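Local coordinates for designed helical repeat protein (Synthetic construct, PDB 5CWQ) that has no known natural function, being a computationally designed repeat protein built of packed helices, at residues 44-55 / 102-113; 154-165 / 180-191. All blocks are in the same frame, centred on the assembly; numbering follows the deposited sequence.

Interaction 1. Residues 44-55 / 102-113; sequences ARAVQELARVAC and LAVLALAEVACC
The amide of Q48 and the carboxylate of E109 meet nearly coplanar, their planes 18° apart. Q48 NE2 sends a weak but straight hydrogen bond to E109 OE2 (3.3 Å, N-H...O 171°). The R52 guanidinium stands nearly perpendicular to that carboxylate, and R52 NE makes a long salt bridge to the same OE2, 3.6 Å away and oblique to the guanidinium plane. A water donates to OE2, at a distance short enough to be doubtful, and takes a weak bond from R52 NH2, so this one oxygen gathers all three partners. Q48 CG lies anti to the backbone N (chi1 -177°) and the chain runs on extended, which carries the amide across the groove to E109, past L102 CD1 and against L105 CD2. Were Q48 replaced by a shorter alanine, E109 OE2 would probably lose its amide donor and the L102 and L105 methyls the chain that packs on them.

The two segments run nearly parallel, 8.8 Å apart, as helices 33-57 and 90-114 of this designed helical repeat protein, with helix 60-86 between them in sequence, lie side by side. Away from the polar group the interface is small and apolar: L102 CD2 sits 3.6 Å from A44 CB and also touches R45 CG, while A51 CB meets V110 CG2 at 3.7 Å. At the C-terminal end a disulfide joins C55 SG to C113 SG.

Interaction 2. Residues 154-165 / 180-191; sequences LIAIALAVLALA and AYEDARRVEEEA. With PO4 (phosphate ion), chain F.
Helices 154-165 and 180-191 run antiparallel, their axes 9.2 Å apart at closest approach and crossing at -159°. A165 faces A180 at one end, with CA atoms 5.4 Å apart, and L154 pairs with A191 at the other, where the backbones stand somewhat wider. Small residues let the chains draw close at the first end: A180 CB rests against the backbone of A165, and L164 CB comes alongside.

V161 is the wedge in the middle. Its CG1, anti to the backbone N (chi1 172°), reaches the opposite backbone, 3.4 Å from A180 O, and packs on A184 CB; CG2 turns to D183 CB at 3.6 Å. This is the packing of a helical hairpin in a designed helical repeat protein, with consecutive helices 147-171 and 174-201 laid against each other and apolar branches from each filling the seam.

Further along, V187 answers from the other helix. Its CG2 is the branch that touches, meeting I157 CG2 at 3.7 Å as the two side chains slide past each other in opposite directions, and coming near L154 O. L154 splits its methyls, CD1 against the backbone of A191 and CD2 beside E190 CB and OE1.

Along one margin D183 OD1 has two arginine partners. It lies at the edge of the R186 guanidinium and takes a weak, salt-bridging bond from R186 NH1 (3.3 Å); the same OD1 is salt-bridged to R135 of helix 117-144. Pointing away from the seam, Y181 OH donates to O3 of a phosphate, probably from the crystallisation liquor, at 2.8 Å; Q225 binds the same ion.

From the N terminus, the chain reaches 44-55 on helix 33-57, runs back through helix 60-86 and turns again into helix 90-114, where interaction 1 closes a loop of 46 residues between like-directed helices. Helix 117-144 follows, and interaction 2 then closes a much shorter loop of 14 residues between helices 147-171 and 174-201. The two lie in series, neither nested nor crossed, with centres 18 Å apart. They still touch: L105 CD1 packs 3.6 Å from A163 CA, and V104 and A108 also lean on A163. Interaction 1 thus joins two helices with one helix between them in sequence, interaction 2 joins sequential neighbours, and the C112-C170 disulfide further ties helix 90-114 to helix 147-171.

Interaction 1. Residues 44-55 / 102-113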
loop_
_atom_site.group_PDB
_atom_site.type_symbol
_atom_site.label_atom_id
_atom_site.label_comp_id
_atom_site.label_asym_id
_atom_site.label_seq_id
_atom_site.Cartn_x
_atom_site.Cartn_y
_atom_site.Cartn_z
ATOM N N ALA A 44 -4.363 -3.167 -7.873
ATOM C CA ALA A 44 -3.369 -2.234 -7.357
ATOM C C ALA A 44 -1.947 -2.749 -7.581
ATOM O O ALA A 44 -1.043 -1.974 -7.900
ATOM C CB ALA A 44 -3.615 -1.977 -5.875
ATOM N N ARG A 45 -1.752 -4.055 -7.413
ATOM C CA ARG A 45 -0.460 -4.685 -7.676
ATOM C C ARG A 45 -0.058 -4.508 -9.134
ATOM O O ARG A 45 1.087 -4.172 -9.440
ATOM C CB ARG A 45 -0.504 -6.176 -7.335
ATOM C CG ARG A 45 -0.429 -6.484 -5.853
ATOM C CD ARG A 45 -0.816 -7.926 -5.571
ATOM N NE ARG A 45 -0.645 -8.279 -4.164
ATOM C CZ ARG A 45 -1.172 -9.357 -3.590
ATOM N NH1 ARG A 45 -1.918 -10.196 -4.297
ATOM N NH2 ARG A 45 -0.959 -9.592 -2.302
ATOM N N ALA A 46 -1.012 -4.746 -10.027
ATOM C CA ALA A 46 -0.781 -4.617 -11.458
ATOM C C ALA A 46 -0.471 -3.170 -11.825
ATOM O O ALA A 46 0.417 -2.904 -12.635
ATOM C CB ALA A 46 -1.994 -5.113 -12.235
ATOM N N VAL A 47 -1.205 -2.239 -11.224
ATOM C CA VAL A 47 -1.012 -0.818 -11.495
ATOM C C VAL A 47 0.355 -0.354 -10.995
ATOM O O VAL A 47 1.005 0.469 -11.637
ATOM C CB VAL A 47 -2.132 0.034 -10.849
ATOM C CG1 VAL A 47 -1.803 1.519 -10.910
ATOM C CG2 VAL A 47 -3.457 -0.229 -11.549
ATOM N N GLN A 48 0.789 -0.881 -9.853
ATOM C CA GLN A 48 2.117 -0.564 -9.341
ATOM C C GLN A 48 3.180 -1.019 -10.333
ATOM O O GLN A 48 4.186 -0.340 -10.537
ATOM C CB GLN A 48 2.361 -1.219 -7.981
ATOM C CG GLN A 48 3.713 -0.849 -7.374
ATOM C CD GLN A 48 4.111 -1.728 -6.206
ATOM O OE1 GLN A 48 3.650 -2.862 -6.076
ATOM N NE2 GLN A 48 4.979 -1.206 -5.348
ATOM N N GLU A 49 2.950 -2.175 -10.945
ATOM C CA GLU A 49 3.887 -2.719 -11.918
ATOM C C GLU A 49 3.970 -1.812 -13.143
ATOM O O GLU A 49 5.056 -1.538 -13.647
ATOM C CB GLU A 49 3.475 -4.135 -12.325
ATOM C CG GLU A 49 4.564 -4.912 -13.044
ATOM C CD GLU A 49 4.153 -6.339 -13.365
ATOM O OE1 GLU A 49 3.097 -6.784 -12.864
ATOM O OE2 GLU A 49 4.886 -7.016 -14.118
ATOM N N LEU A 50 2.817 -1.339 -13.611
ATOM C CA LEU A 50 2.766 -0.428 -14.752
ATOM C C LEU A 50 3.511 0.871 -14.457
ATOM O O LEU A 50 4.206 1.410 -15.319
ATOM C CB LEU A 50 1.315 -0.120 -15.127
ATOM C CG LEU A 50 0.499 -1.280 -15.702
ATOM C CD1 LEU A 50 -0.982 -0.924 -15.735
ATOM C CD2 LEU A 50 0.990 -1.652 -17.092
ATOM N N ALA A 51 3.361 1.371 -13.236
ATOM C CA ALA A 51 4.021 2.605 -12.827
ATOM C C ALA A 51 5.539 2.442 -12.832
ATOM O O ALA A 51 6.267 3.325 -13.287
ATOM C CB ALA A 51 3.538 3.030 -11.449
ATOM N N ARG A 52 6.009 1.308 -12.326
ATOM C CA ARG A 52 7.441 1.045 -12.257
ATOM C C ARG A 52 8.038 0.857 -13.649
ATOM O O ARG A 52 9.184 1.236 -13.894
ATOM C CB ARG A 52 7.714 -0.182 -11.386
ATOM C CG ARG A 52 7.603 0.103 -9.898
ATOM C CD ARG A 52 7.834 -1.140 -9.059
ATOM N NE ARG A 52 8.271 -0.798 -7.706
ATOM C CZ ARG A 52 9.531 -0.836 -7.276
ATOM N NH1 ARG A 52 10.523 -1.214 -8.079
ATOM N NH2 ARG A 52 9.803 -0.499 -6.023
ATOM N N VAL A 53 7.260 0.277 -14.560
ATOM C CA VAL A 53 7.684 0.143 -15.951
ATOM C C VAL A 53 7.805 1.527 -16.580
ATOM O O VAL A 53 8.752 1.806 -17.315
ATOM C CB VAL A 53 6.699 -0.728 -16.772
ATOM C CG1 VAL A 53 6.969 -0.612 -18.274
ATOM C CG2 VAL A 53 6.791 -2.180 -16.340
ATOM N N ALA A 54 6.835 2.391 -16.290
ATOM C CA ALA A 54 6.855 3.759 -16.793
ATOM C C ALA A 54 8.079 4.504 -16.262
ATOM O O ALA A 54 8.744 5.228 -17.004
ATOM C CB ALA A 54 5.577 4.487 -16.405
ATOM N N CYS A 55 8.366 4.316 -14.976
ATOM C CA CYS A 55 9.530 4.925 -14.337
ATOM C C CYS A 55 10.835 4.512 -15.016
ATOM O O CYS A 55 11.735 5.329 -15.191
ATOM C CB CYS A 55 9.589 4.546 -12.853
ATOM S SG CYS A 55 8.325 5.319 -11.813
ATOM N N LEU A 102 -1.871 0.607 -1.460
ATOM C CA LEU A 102 -1.035 0.189 -2.578
ATOM C C LEU A 102 -1.258 1.099 -3.785
ATOM O O LEU A 102 -0.325 1.396 -4.530
ATOM C CB LEU A 102 -1.318 -1.269 -2.946
ATOM C CG LEU A 102 -0.427 -1.899 -4.024
ATOM C CD1 LEU A 102 1.055 -1.707 -3.726
ATOM C CD2 LEU A 102 -0.738 -3.382 -4.166
ATOM N N ALA A 103 -2.497 1.547 -3.968
ATOM C CA ALA A 103 -2.819 2.481 -5.041
ATOM C C ALA A 103 -2.146 3.829 -4.797
ATOM O O ALA A 103 -1.645 4.457 -5.731
ATOM C CB ALA A 103 -4.323 2.655 -5.159
ATOM N N VAL A 104 -2.145 4.269 -3.541
ATOM C CA VAL A 104 -1.490 5.518 -3.156
ATOM C C VAL A 104 0.013 5.429 -3.395
ATOM O O VAL A 104 0.639 6.401 -3.819
ATOM C CB VAL A 104 -1.754 5.869 -1.667
ATOM C CG1 VAL A 104 -0.859 7.012 -1.198
ATOM C CG2 VAL A 104 -3.211 6.236 -1.454
ATOM N N LEU A 105 0.592 4.267 -3.115
ATOM C CA LEU A 105 2.016 4.063 -3.328
ATOM C C LEU A 105 2.329 4.200 -4.814
ATOM O O LEU A 105 3.340 4.791 -5.196
ATOM C CB LEU A 105 2.457 2.695 -2.806
ATOM C CG LEU A 105 3.941 2.355 -2.982
ATOM C CD1 LEU A 105 4.826 3.342 -2.235
ATOM C CD2 LEU A 105 4.219 0.940 -2.511
ATOM N N ALA A 106 1.448 3.656 -5.647
ATOM C CA ALA A 106 1.595 3.773 -7.090
ATOM C C ALA A 106 1.524 5.240 -7.507
ATOM O O ALA A 106 2.306 5.687 -8.346
ATOM C CB ALA A 106 0.526 2.958 -7.804
ATOM N N LEU A 107 0.599 5.988 -6.909
ATOM C CA LEU A 107 0.468 7.414 -7.201
ATOM C C LEU A 107 1.732 8.173 -6.807
ATOM O O LEU A 107 2.149 9.102 -7.496
ATOM C CB LEU A 107 -0.742 8.011 -6.477
ATOM C CG LEU A 107 -2.128 7.582 -6.965
ATOM C CD1 LEU A 107 -3.200 8.095 -6.016
ATOM C CD2 LEU A 107 -2.389 8.079 -8.376
ATOM N N ALA A 108 2.332 7.778 -5.690
ATOM C CA ALA A 108 3.557 8.407 -5.214
ATOM C C ALA A 108 4.710 8.150 -6.183
ATOM O O ALA A 108 5.448 9.069 -6.538
ATOM C CB ALA A 108 3.905 7.895 -3.827
ATOM N N GLU A 109 4.849 6.896 -6.607
ATOM C CA GLU A 109 5.885 6.500 -7.555
ATOM C C GLU A 109 5.793 7.298 -8.854
ATOM O O GLU A 109 6.802 7.781 -9.366
ATOM C CB GLU A 109 5.785 4.998 -7.856
ATOM C CG GLU A 109 6.130 4.096 -6.666
ATOM C CD GLU A 109 5.661 2.658 -6.841
ATOM O OE1 GLU A 109 4.748 2.414 -7.659
ATOM O OE2 GLU A 109 6.206 1.768 -6.153
ATOM N N VAL A 110 4.582 7.439 -9.383
ATOM C CA VAL A 110 4.383 8.199 -10.613
ATOM C C VAL A 110 4.729 9.667 -10.385
ATOM O O VAL A 110 5.396 10.289 -11.211
ATOM C CB VAL A 110 2.931 8.088 -11.130
ATOM C CG1 VAL A 110 2.702 9.032 -12.309
ATOM C CG2 VAL A 110 2.628 6.659 -11.538
ATOM N N ALA A 111 4.276 10.213 -9.262
ATOM C CA ALA A 111 4.514 11.616 -8.947
ATOM C C ALA A 111 6.008 11.912 -8.907
ATOM O O ALA A 111 6.468 12.896 -9.490
ATOM C CB ALA A 111 3.866 11.978 -7.626
ATOM N N CYS A 112 6.763 11.051 -8.230
ATOM C CA CYS A 112 8.207 11.223 -8.121
ATOM C C CYS A 112 8.893 11.073 -9.475
ATOM O O CYS A 112 9.736 11.892 -9.845
ATOM C CB CYS A 112 8.794 10.217 -7.129
ATOM S SG CYS A 112 8.282 10.476 -5.410
ATOM N N CYS A 113 8.528 10.029 -10.213
ATOM C CA CYS A 113 9.152 9.751 -11.503
ATOM C C CYS A 113 8.865 10.856 -12.516
ATOM O O CYS A 113 9.724 11.199 -13.328
ATOM C CB CYS A 113 8.675 8.402 -12.047
ATOM S SG CYS A 113 9.302 6.968 -11.134
HETATM O O HOH W 1 8.301 2.039 -4.747
#

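Interaction 2. Residues 154-165 / 180-191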
loop_
_atom_site.group_PDB
_atom_site.type_symbol
_atom_site.label_atom_id
_atom_site.label_comp_id
_atom_site.label_asym_id
_atom_site.label_seq_id
_atom_site.Cartn_x
_atom_site.Cartn_y
_atom_site.Cartn_z
ATOM N N LEU A 154 -1.843 -3.849 9.545
ATOM C CA LEU A 154 -0.427 -3.495 9.628
ATOM C C LEU A 154 0.209 -3.426 8.240
ATOM O O LEU A 154 1.110 -2.621 8.000
ATOM C CB LEU A 154 0.332 -4.495 10.505
ATOM C CG LEU A 154 0.031 -4.438 12.006
ATOM C CD1 LEU A 154 0.749 -5.562 12.731
ATOM C CD2 LEU A 154 0.415 -3.091 12.609
ATOM N N ILE A 155 -0.262 -4.274 7.331
ATOM C CA ILE A 155 0.194 -4.241 5.948
ATOM C C ILE A 155 -0.223 -2.921 5.310
ATOM O O ILE A 155 0.576 -2.263 4.642
ATOM C CB ILE A 155 -0.370 -5.431 5.133
ATOM C CG1 ILE A 155 0.198 -6.750 5.662
ATOM C CG2 ILE A 155 -0.040 -5.293 3.646
ATOM C CD1 ILE A 155 -0.511 -7.991 5.132
ATOM N N ALA A 156 -1.477 -2.533 5.526
ATOM C CA ALA A 156 -1.984 -1.277 4.990
ATOM C C ALA A 156 -1.171 -0.106 5.537
ATOM O O ALA A 156 -0.841 0.829 4.808
ATOM C CB ALA A 156 -3.466 -1.110 5.326
ATOM N N ILE A 157 -0.841 -0.174 6.823
ATOM C CA ILE A 157 -0.025 0.851 7.466
ATOM C C ILE A 157 1.362 0.920 6.837
ATOM O O ILE A 157 1.840 2.002 6.503
ATOM C CB ILE A 157 0.098 0.587 8.983
ATOM C CG1 ILE A 157 -1.241 0.873 9.665
ATOM C CG2 ILE A 157 1.189 1.456 9.615
ATOM C CD1 ILE A 157 -1.334 0.381 11.095
ATOM N N ALA A 158 2.003 -0.234 6.677
ATOM C CA ALA A 158 3.355 -0.290 6.129
ATOM C C ALA A 158 3.395 0.253 4.700
ATOM O O ALA A 158 4.323 0.975 4.330
ATOM C CB ALA A 158 3.887 -1.723 6.172
ATOM N N LEU A 159 2.390 -0.088 3.900
ATOM C CA LEU A 159 2.303 0.429 2.536
ATOM C C LEU A 159 2.178 1.950 2.551
ATOM O O LEU A 159 2.801 2.644 1.743
ATOM C CB LEU A 159 1.116 -0.187 1.795
ATOM C CG LEU A 159 1.253 -1.660 1.410
ATOM C CD1 LEU A 159 -0.093 -2.207 0.963
ATOM C CD2 LEU A 159 2.300 -1.843 0.315
ATOM N N ALA A 160 1.375 2.461 3.479
ATOM C CA ALA A 160 1.175 3.900 3.610
ATOM C C ALA A 160 2.478 4.597 3.993
ATOM O O ALA A 160 2.804 5.658 3.461
ATOM C CB ALA A 160 0.092 4.191 4.641
ATOM N N VAL A 161 3.223 3.995 4.914
ATOM C CA VAL A 161 4.496 4.558 5.350
ATOM C C VAL A 161 5.512 4.480 4.213
ATOM O O VAL A 161 6.375 5.346 4.081
ATOM C CB VAL A 161 5.029 3.829 6.601
ATOM C CG1 VAL A 161 6.440 4.289 6.946
ATOM C CG2 VAL A 161 4.101 4.077 7.777
ATOM N N LEU A 162 5.397 3.440 3.391
ATOM C CA LEU A 162 6.229 3.310 2.201
ATOM C C LEU A 162 5.968 4.474 1.255
ATOM O O LEU A 162 6.893 5.040 0.675
ATOM C CB LEU A 162 5.951 1.986 1.486
ATOM C CG LEU A 162 7.097 0.980 1.393
ATOM C CD1 LEU A 162 6.632 -0.274 0.668
ATOM C CD2 LEU A 162 8.306 1.574 0.690
ATOM N N ALA A 163 4.694 4.820 1.101
ATOM C CA ALA A 163 4.301 5.911 0.222
ATOM C C ALA A 163 4.828 7.239 0.755
ATOM O O ALA A 163 5.291 8.084 -0.011
ATOM C CB ALA A 163 2.785 5.954 0.073
ATOM N N LEU A 164 4.765 7.417 2.071
ATOM C CA LEU A 164 5.281 8.630 2.696
ATOM C C LEU A 164 6.788 8.736 2.492
ATOM O O LEU A 164 7.308 9.810 2.188
ATOM C CB LEU A 164 4.952 8.657 4.190
ATOM C CG LEU A 164 3.476 8.849 4.550
ATOM C CD1 LEU A 164 3.265 8.652 6.043
ATOM C CD2 LEU A 164 2.969 10.223 4.115
ATOM N N ALA A 165 7.480 7.615 2.668
ATOM C CA ALA A 165 8.920 7.555 2.450
ATOM C C ALA A 165 9.261 7.909 1.006
ATOM O O ALA A 165 10.235 8.616 0.740
ATOM C CB ALA A 165 9.448 6.175 2.792
ATOM N N ALA A 180 8.369 9.439 8.467
ATOM C CA ALA A 180 8.266 8.141 7.811
ATOM C C ALA A 180 9.178 7.126 8.492
ATOM O O ALA A 180 8.779 5.988 8.740
ATOM C CB ALA A 180 8.614 8.262 6.336
ATOM N N TYR A 181 10.401 7.552 8.790
ATOM C CA TYR A 181 11.377 6.699 9.455
ATOM C C TYR A 181 10.861 6.188 10.796
ATOM O O TYR A 181 10.953 4.995 11.091
ATOM C CB TYR A 181 12.690 7.456 9.660
ATOM C CG TYR A 181 13.707 6.705 10.490
ATOM C CD1 TYR A 181 14.511 5.726 9.921
ATOM C CD2 TYR A 181 13.864 6.979 11.842
ATOM C CE1 TYR A 181 15.443 5.038 10.677
ATOM C CE2 TYR A 181 14.791 6.297 12.606
ATOM C CZ TYR A 181 15.578 5.329 12.020
ATOM O OH TYR A 181 16.503 4.651 12.784
ATOM N N GLU A 182 10.325 7.093 11.609
ATOM C CA GLU A 182 9.812 6.721 12.922
ATOM C C GLU A 182 8.567 5.847 12.794
ATOM O O GLU A 182 8.399 4.888 13.549
ATOM C CB GLU A 182 9.505 7.971 13.750
ATOM C CG GLU A 182 10.734 8.814 14.077
ATOM C CD GLU A 182 11.757 8.073 14.926
ATOM O OE1 GLU A 182 11.393 7.056 15.555
ATOM O OE2 GLU A 182 12.928 8.512 14.964
ATOM N N ASP A 183 7.699 6.178 11.840
ATOM C CA ASP A 183 6.529 5.352 11.551
ATOM C C ASP A 183 6.943 3.930 11.190
ATOM O O ASP A 183 6.354 2.962 11.668
ATOM C CB ASP A 183 5.704 5.940 10.401
ATOM C CG ASP A 183 5.016 7.237 10.768
ATOM O OD1 ASP A 183 4.830 7.511 11.972
ATOM O OD2 ASP A 183 4.647 7.983 9.837
ATOM N N ALA A 184 7.963 3.814 10.343
ATOM C CA ALA A 184 8.406 2.519 9.838
ATOM C C ALA A 184 8.979 1.646 10.952
ATOM O O ALA A 184 8.752 0.433 10.978
ATOM C CB ALA A 184 9.440 2.709 8.735
ATOM N N ARG A 185 9.721 2.259 11.868
ATOM C CA ARG A 185 10.282 1.532 13.000
ATOM C C ARG A 185 9.178 0.988 13.896
ATOM O O ARG A 185 9.247 -0.147 14.365
ATOM C CB ARG A 185 11.215 2.428 13.819
ATOM C CG ARG A 185 12.556 2.704 13.160
ATOM C CD ARG A 185 13.695 2.604 14.166
ATOM N NE ARG A 185 13.906 1.229 14.617
ATOM C CZ ARG A 185 14.768 0.869 15.564
ATOM N NH1 ARG A 185 15.510 1.782 16.177
ATOM N NH2 ARG A 185 14.886 -0.408 15.902
ATOM N N ARG A 186 8.153 1.801 14.127
ATOM C CA ARG A 186 7.059 1.410 15.003
ATOM C C ARG A 186 6.281 0.239 14.410
ATOM O O ARG A 186 6.046 -0.764 15.085
ATOM C CB ARG A 186 6.126 2.596 15.256
ATOM C CG ARG A 186 5.237 2.428 16.482
ATOM C CD ARG A 186 4.365 3.652 16.733
ATOM N NE ARG A 186 5.147 4.889 16.801
ATOM C CZ ARG A 186 5.314 5.744 15.793
ATOM N NH1 ARG A 186 4.755 5.522 14.608
ATOM N NH2 ARG A 186 6.046 6.835 15.972
ATOM N N VAL A 187 5.894 0.357 13.145
ATOM C CA VAL A 187 5.088 -0.679 12.511
ATOM C C VAL A 187 5.912 -1.953 12.326
ATOM O O VAL A 187 5.374 -3.057 12.393
ATOM C CB VAL A 187 4.517 -0.210 11.152
ATOM C CG1 VAL A 187 5.630 0.083 10.172
ATOM C CG2 VAL A 187 3.553 -1.250 10.580
ATOM N N GLU A 188 7.215 -1.802 12.112
ATOM C CA GLU A 188 8.095 -2.958 11.994
ATOM C C GLU A 188 8.084 -3.771 13.285
ATOM O O GLU A 188 7.958 -4.995 13.258
ATOM C CB GLU A 188 9.523 -2.527 11.661
ATOM C CG GLU A 188 10.495 -3.687 11.520
ATOM C CD GLU A 188 11.911 -3.230 11.240
ATOM O OE1 GLU A 188 12.101 -2.035 10.928
ATOM O OE2 GLU A 188 12.836 -4.067 11.335
ATOM N N GLU A 189 8.211 -3.082 14.414
ATOM C CA GLU A 189 8.235 -3.743 15.714
ATOM C C GLU A 189 6.889 -4.407 16.003
ATOM O O GLU A 189 6.841 -5.529 16.505
ATOM C CB GLU A 189 8.587 -2.745 16.821
ATOM C CG GLU A 189 8.769 -3.383 18.192
ATOM C CD GLU A 189 9.156 -2.380 19.264
ATOM O OE1 GLU A 189 9.363 -1.194 18.930
ATOM O OE2 GLU A 189 9.254 -2.779 20.445
ATOM N N GLU A 190 5.801 -3.713 15.679
ATOM C CA GLU A 190 4.464 -4.266 15.865
ATOM C C GLU A 190 4.278 -5.530 15.035
ATOM O O GLU A 190 3.757 -6.532 15.520
ATOM C CB GLU A 190 3.394 -3.241 15.484
ATOM C CG GLU A 190 3.299 -2.054 16.422
ATOM C CD GLU A 190 2.280 -1.032 15.960
ATOM O OE1 GLU A 190 1.072 -1.353 15.962
ATOM O OE2 GLU A 190 2.688 0.089 15.589
ATOM N N ALA A 191 4.710 -5.475 13.782
ATOM C CA ALA A 191 4.561 -6.600 12.868
ATOM C C ALA A 191 5.378 -7.799 13.339
ATOM O O ALA A 191 4.930 -8.941 13.246
ATOM C CB ALA A 191 4.975 -6.194 11.466
HETATM P P PO4 F . 18.687 2.065 10.867
HETATM O O1 PO4 F . 19.279 0.678 10.938
HETATM O O2 PO4 F . 19.791 3.077 10.687
HETATM O O3 PO4 F . 17.937 2.357 12.145
HETATM O O4 PO4 F . 17.736 2.145 9.697
#